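PDB 1NPE: nidogen, which probably links laminin to other basement-membrane components, its G3 fragment, a six-bladed YWTD beta-propeller, probably binding the laminin gamma1 chain. Local coordinates for residues 160-165 and 200-205; 181-186 and 190-195. All blocks are in the same frame, centred on the assembly; numbering follows the deposited sequence.

In the fold
Both contacts involve one blade of a six-bladed propeller, the four-stranded antiparallel sheet 169-175, 180-185, 190-195, 201-206, and their centres are about 7 Å apart. Contact 2 lies within it and pairs the two middle strands; contact 1 ties the outermost strand, 201-206, to residues 160-165, which leave the last strand of the preceding blade. Along the chain contact 2 is nested within the loop that contact 1 closes. The contacts adjoin through strand pairing, Lys203 N lying 2.9 Å from Cys193 O, and through Trp183, which touches both Ala162 and Arg202. Contact 2 thus holds the blade together internally, about 13 Å from the chain centre, while contact 1 joins it to its neighbour further out, at about 19 Å.

Contact 1 of 2, residues 160-165 and 200-205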
loop_
_atom_site.group_PDB
_atom_site.type_symbol
_atom_site.label_atom_id
_atom_site.label_comp_id
_atom_site.label_asym_id
_atom_site.label_seq_id
_atom_site.Cartn_x
_atom_site.Cartn_y
_atom_site.Cartn_z
ATOM N N ILE A 160 -2.578 -18.553 8.861
ATOM C CA ILE A 160 -2.885 -17.295 9.518
ATOM C C ILE A 160 -2.269 -17.323 10.911
ATOM O O ILE A 160 -2.417 -18.297 11.642
ATOM C CB ILE A 160 -4.408 -17.081 9.619
ATOM C CG1 ILE A 160 -5.024 -17.117 8.221
ATOM C CG2 ILE A 160 -4.707 -15.751 10.281
ATOM C CD1 ILE A 160 -6.536 -16.958 8.191
ATOM N N LEU A 161 -1.552 -16.256 11.250
ATOM C CA LEU A 161 -0.889 -16.128 12.541
ATOM C C LEU A 161 -1.751 -15.334 13.533
ATOM O O LEU A 161 -1.845 -15.689 14.703
ATOM C CB LEU A 161 0.464 -15.444 12.333
ATOM C CG LEU A 161 1.733 -16.018 12.977
ATOM C CD1 LEU A 161 1.803 -17.537 12.858
ATOM C CD2 LEU A 161 2.938 -15.377 12.314
ATOM N N ALA A 162 -2.359 -14.249 13.061
ATOM C CA ALA A 162 -3.220 -13.398 13.884
ATOM C C ALA A 162 -4.388 -12.959 13.011
ATOM O O ALA A 162 -4.208 -12.637 11.833
ATOM C CB ALA A 162 -2.455 -12.187 14.398
ATOM N N GLN A 163 -5.574 -12.900 13.606
ATOM C CA GLN A 163 -6.786 -12.551 12.868
ATOM C C GLN A 163 -7.689 -11.644 13.693
ATOM O O GLN A 163 -8.281 -10.695 13.175
ATOM C CB GLN A 163 -7.521 -13.847 12.544
ATOM C CG GLN A 163 -8.394 -13.830 11.328
ATOM C CD GLN A 163 -8.950 -15.212 11.042
ATOM O OE1 GLN A 163 -8.289 -16.045 10.425
ATOM N NE2 GLN A 163 -10.153 -15.475 11.532
ATOM N N ASP A 164 -7.803 -11.961 14.979
ATOM C CA ASP A 164 -8.628 -11.202 15.907
ATOM C C ASP A 164 -7.933 -9.938 16.367
ATOM O O ASP A 164 -6.705 -9.852 16.367
ATOM C CB ASP A 164 -8.959 -12.050 17.137
ATOM C CG ASP A 164 -9.839 -13.238 16.813
ATOM O OD1 ASP A 164 -10.345 -13.335 15.669
ATOM O OD2 ASP A 164 -10.041 -14.073 17.721
ATOM N N ASN A 165 -8.737 -8.972 16.789
ATOM C CA ASN A 165 -8.241 -7.696 17.280
ATOM C C ASN A 165 -7.220 -7.026 16.368
ATOM O O ASN A 165 -6.177 -6.557 16.820
ATOM C CB ASN A 165 -7.684 -7.852 18.698
ATOM C CG ASN A 165 -8.744 -8.277 19.694
ATOM O OD1 ASN A 165 -8.520 -9.172 20.510
ATOM N ND2 ASN A 165 -9.909 -7.635 19.632
ATOM N N GLY A 200 -0.467 -17.000 20.281
ATOM C CA GLY A 200 -1.477 -16.474 21.187
ATOM C C GLY A 200 -1.096 -15.323 22.107
ATOM O O GLY A 200 -1.952 -14.511 22.455
ATOM N N ARG A 201 0.171 -15.246 22.501
ATOM C CA ARG A 201 0.632 -14.190 23.400
ATOM C C ARG A 201 1.171 -12.952 22.668
ATOM O O ARG A 201 2.260 -12.974 22.098
ATOM C CB ARG A 201 1.696 -14.742 24.348
ATOM C CG ARG A 201 1.973 -13.867 25.557
ATOM C CD ARG A 201 3.137 -14.418 26.369
ATOM N NE ARG A 201 2.974 -14.161 27.798
ATOM C CZ ARG A 201 3.695 -13.289 28.494
ATOM N NH1 ARG A 201 4.647 -12.581 27.896
ATOM N NH2 ARG A 201 3.444 -13.106 29.785
ATOM N N ARG A 202 0.427 -11.854 22.744
ATOM C CA ARG A 202 0.820 -10.617 22.084
ATOM C C ARG A 202 1.175 -9.454 23.017
ATOM O O ARG A 202 0.360 -9.049 23.850
ATOM C CB ARG A 202 -0.302 -10.124 21.175
ATOM C CG ARG A 202 -0.827 -11.084 20.140
ATOM C CD ARG A 202 -1.672 -10.260 19.199
ATOM N NE ARG A 202 -2.644 -11.026 18.444
ATOM C CZ ARG A 202 -3.701 -10.493 17.845
ATOM N NH1 ARG A 202 -3.925 -9.184 17.911
ATOM N NH2 ARG A 202 -4.535 -11.274 17.179
ATOM N N LYS A 203 2.377 -8.904 22.847
ATOM C CA LYS A 203 2.818 -7.741 23.616
ATOM C C LYS A 203 2.199 -6.579 22.863
ATOM O O LYS A 203 2.237 -6.565 21.632
ATOM C CB LYS A 203 4.324 -7.542 23.512
ATOM C CG LYS A 203 5.217 -8.327 24.436
ATOM C CD LYS A 203 6.644 -7.812 24.208
ATOM C CE LYS A 203 7.693 -8.569 25.000
ATOM N NZ LYS A 203 9.058 -8.174 24.551
ATOM N N VAL A 204 1.647 -5.598 23.565
ATOM C CA VAL A 204 1.065 -4.468 22.862
ATOM C C VAL A 204 1.504 -3.101 23.377
ATOM O O VAL A 204 1.590 -2.866 24.581
ATOM C CB VAL A 204 -0.505 -4.529 22.801
ATOM C CG1 VAL A 204 -1.002 -5.966 22.726
ATOM C CG2 VAL A 204 -1.135 -3.790 23.951
ATOM N N LEU A 205 1.824 -2.221 22.436
ATOM C CA LEU A 205 2.210 -0.854 22.728
ATOM C C LEU A 205 1.068 -0.002 22.176
ATOM O O LEU A 205 0.727 -0.108 21.004
ATOM C CB LEU A 205 3.520 -0.498 22.022
ATOM C CG LEU A 205 3.910 0.985 22.086
ATOM C CD1 LEU A 205 4.120 1.410 23.532
ATOM C CD2 LEU A 205 5.162 1.238 21.263
HETATM O O HOH W 1 -5.896 -14.093 16.232
#
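Arg202 reaches the main chain of Asp164 with its guanidinium group, and two of its nitrogens share one carbonyl oxygen. The stronger bond, Arg202 NH2 to Asp164 O, is 2.7 Å long with an N-H...O angle of 162°. Its acceptor lies almost in the guanidinium plane, yet the nitrogen stands 29° off the plane of the carbonyl. From Arg202 NH1 a second, weak and bent bond goes to the same Asp164 O at 3.2 Å. Asn165 O comes to the edge of the same flat group, 3.6 Å from Arg202 NH1.

Water 1 adds a bridged link. It accepts from Gln163 N at 2.9 Å and, weakly, from Arg202 NH2, so that NH2 serves both the carbonyl and the water.

These bonds span two successive blades of the YWTD propeller. Residues 160-165 leave the outermost strand of one blade, where Leu161 and Ala162 form a classic bulge opposite Ile148, and begin the connection to strand 169-175 of the next; Arg202 sits on the outermost strand of that second blade. Its CG is anti to the carbonyl carbon (chi1 -55°) and the chain is extended from CG to NE, which carries the guanidinium to the main chain of Asp164.

Van der Waals packing is slight: Ala162 CB meets Arg202 NH2 at 3.6 Å, obliquely to the guanidinium plane, Asn165 CB approaches Arg202 NH1 to 4.1 Å, and Trp183 touches both Ala162 and Arg202. As to charge, the Asp164 carboxylate stands off from the guanidinium, OD2 of Asp164 lying 6.2 Å from Arg202 NH2; the salt bridge of Arg202 runs instead from NH1 to Glu192 OE1. A leucine in place of Arg202 would probably leave Asp164 O without either donor and Glu192 OE1 without its charged mate.

Contact 2 of 2, residues 181-186 and 190-195; sequences LCWVDA and RAECLN
The indole of Trp183 lies over Glu192 on the neighbouring strand of a beta hairpin that forms the middle of a propeller blade, with Cys182-Asp185 as this blade's version of the YWTD sequence. Glu192 CB stands over one face of the six-membered ring, 3.9 Å from its centroid and 26° off the normal, a CH-pi contact. Leu194 CD1 comes instead to the ring's edge, 3.7 Å from Trp183 CZ3. The torsion of Trp183 explains both: with chi1 at 66°, CG sits between the backbone N and the carbonyl carbon, and the ring leans across the adjacent strand.

Beneath these side chains the strands run antiparallel, their axes 162° apart. Leu181 with Leu194, Trp183 with Glu192 and Asp185 with Arg190 are hydrogen-bonded pairs, each joined by two backbone bonds; Trp183 N to Glu192 O measures 2.8 Å.

Non-hydrogen-bonded pairs alternate with them and turn their side chains to the other face. There Val184 CG1 faces Ala191 CB at 4.3 Å, and the Cys182-Cys193 disulfide cross-links the strands, with CA atoms of Cys182 and Cys193 just 3.9 Å apart.

Further out, Val184 packs on Pro211 and Val214 of the following blade, while Leu166 and Leu172 touch Trp183. Asp185 OD1 accepts from the backbone N atoms of Leu168, Gly187 and Thr188, which fixes its carboxylate between the hairpin turn and the loop entering the blade; Arg190 NH1 forms a salt bridge with Glu206. Water 2 joins the polar ends: it accepts from Trp183 NE1 at 3.1 Å, in the plane of the indole, and lies 2.7 Å from Glu192 OE2 and 2.8 Å from Asp185 OD2.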
loop_
_atom_site.group_PDB
_atom_site.type_symbol
_atom_site.label_atom_id
_atom_site.label_comp_id
_atom_site.label_asym_id
_atom_site.label_seq_id
_atom_site.Cartn_x
_atom_site.Cartn_y
_atom_site.Cartn_z
ATOM N N LEU A 181 7.893 -11.149 16.004
ATOM C CA LEU A 181 7.246 -10.577 14.837
ATOM C C LEU A 181 6.362 -9.441 15.355
ATOM O O LEU A 181 5.465 -9.654 16.166
ATOM C CB LEU A 181 6.389 -11.619 14.117
ATOM C CG LEU A 181 5.628 -11.132 12.879
ATOM C CD1 LEU A 181 6.611 -10.727 11.791
ATOM C CD2 LEU A 181 4.685 -12.212 12.366
ATOM N N CYS A 182 6.639 -8.229 14.907
ATOM C CA CYS A 182 5.859 -7.083 15.332
ATOM C C CYS A 182 5.204 -6.399 14.142
ATOM O O CYS A 182 5.760 -6.378 13.054
ATOM C CB CYS A 182 6.753 -6.069 16.038
ATOM S SG CYS A 182 7.752 -6.721 17.408
ATOM N N TRP A 183 4.019 -5.845 14.359
ATOM C CA TRP A 183 3.316 -5.122 13.312
ATOM C C TRP A 183 2.758 -3.840 13.902
ATOM O O TRP A 183 2.703 -3.695 15.120
ATOM C CB TRP A 183 2.193 -5.971 12.700
ATOM C CG TRP A 183 1.061 -6.309 13.615
ATOM C CD1 TRP A 183 -0.032 -5.532 13.893
ATOM C CD2 TRP A 183 0.871 -7.539 14.327
ATOM N NE1 TRP A 183 -0.890 -6.207 14.729
ATOM C CE2 TRP A 183 -0.362 -7.441 15.010
ATOM C CE3 TRP A 183 1.622 -8.716 14.451
ATOM C CZ2 TRP A 183 -0.868 -8.475 15.804
ATOM C CZ3 TRP A 183 1.120 -9.749 15.241
ATOM C CH2 TRP A 183 -0.117 -9.619 15.907
ATOM N N VAL A 184 2.438 -2.880 13.040
ATOM C CA VAL A 184 1.851 -1.613 13.473
ATOM C C VAL A 184 0.457 -1.589 12.855
ATOM O O VAL A 184 0.278 -1.935 11.687
ATOM C CB VAL A 184 2.697 -0.388 13.046
ATOM C CG1 VAL A 184 4.027 -0.401 13.784
ATOM C CG2 VAL A 184 2.922 -0.375 11.534
ATOM N N ASP A 185 -0.529 -1.206 13.654
ATOM C CA ASP A 185 -1.916 -1.227 13.214
ATOM C C ASP A 185 -2.561 0.147 13.297
ATOM O O ASP A 185 -2.728 0.693 14.381
ATOM C CB ASP A 185 -2.673 -2.241 14.082
ATOM C CG ASP A 185 -4.007 -2.662 13.489
ATOM O OD1 ASP A 185 -4.794 -1.787 13.085
ATOM O OD2 ASP A 185 -4.283 -3.879 13.454
ATOM N N ALA A 186 -2.957 0.686 12.147
ATOM C CA ALA A 186 -3.578 2.009 12.099
ATOM C C ALA A 186 -5.073 1.979 12.407
ATOM O O ALA A 186 -5.743 3.012 12.351
ATOM C CB ALA A 186 -3.321 2.666 10.753
ATOM N N ARG A 190 -2.090 0.638 17.478
ATOM C CA ARG A 190 -1.024 0.067 18.271
ATOM C C ARG A 190 -0.005 -0.787 17.530
ATOM O O ARG A 190 -0.093 -0.980 16.316
ATOM C CB ARG A 190 -1.603 -0.672 19.491
ATOM C CG ARG A 190 -2.631 -1.758 19.237
ATOM C CD ARG A 190 -3.609 -1.812 20.423
ATOM N NE ARG A 190 -4.034 -3.166 20.778
ATOM C CZ ARG A 190 -4.680 -3.477 21.904
ATOM N NH1 ARG A 190 -4.987 -2.529 22.787
ATOM N NH2 ARG A 190 -4.979 -4.743 22.177
ATOM N N ALA A 191 1.039 -1.170 18.256
ATOM C CA ALA A 191 2.087 -2.028 17.733
ATOM C C ALA A 191 1.995 -3.317 18.540
ATOM O O ALA A 191 1.847 -3.285 19.762
ATOM C CB ALA A 191 3.453 -1.383 17.920
ATOM N N GLU A 192 2.012 -4.453 17.858
ATOM C CA GLU A 192 1.933 -5.725 18.554
ATOM C C GLU A 192 3.054 -6.647 18.120
ATOM O O GLU A 192 3.438 -6.662 16.949
ATOM C CB GLU A 192 0.576 -6.391 18.324
ATOM C CG GLU A 192 -0.606 -5.540 18.766
ATOM C CD GLU A 192 -1.886 -6.334 18.916
ATOM O OE1 GLU A 192 -1.892 -7.319 19.676
ATOM O OE2 GLU A 192 -2.894 -5.971 18.291
ATOM N N CYS A 193 3.604 -7.374 19.088
ATOM C CA CYS A 193 4.681 -8.312 18.832
ATOM C C CYS A 193 4.245 -9.674 19.313
ATOM O O CYS A 193 3.466 -9.791 20.263
ATOM C CB CYS A 193 5.960 -7.911 19.565
ATOM S SG CYS A 193 6.654 -6.304 19.078
ATOM N N LEU A 194 4.791 -10.703 18.679
ATOM C CA LEU A 194 4.461 -12.067 19.027
ATOM C C LEU A 194 5.563 -13.008 18.563
ATOM O O LEU A 194 6.371 -12.650 17.705
ATOM C CB LEU A 194 3.102 -12.411 18.393
ATOM C CG LEU A 194 2.732 -13.506 17.376
ATOM C CD1 LEU A 194 1.377 -13.106 16.799
ATOM C CD2 LEU A 194 3.725 -13.684 16.237
ATOM N N ASN A 195 5.645 -14.173 19.200
ATOM C CA ASN A 195 6.613 -15.192 18.813
ATOM C C ASN A 195 5.784 -16.147 17.958
ATOM O O ASN A 195 4.783 -16.679 18.420
ATOM C CB ASN A 195 7.165 -15.922 20.040
ATOM C CG ASN A 195 8.205 -16.983 19.675
ATOM O OD1 ASN A 195 8.028 -17.747 18.719
ATOM N ND2 ASN A 195 9.297 -17.028 20.437
HETATM O O HOH W 2 -3.485 -4.929 15.912
#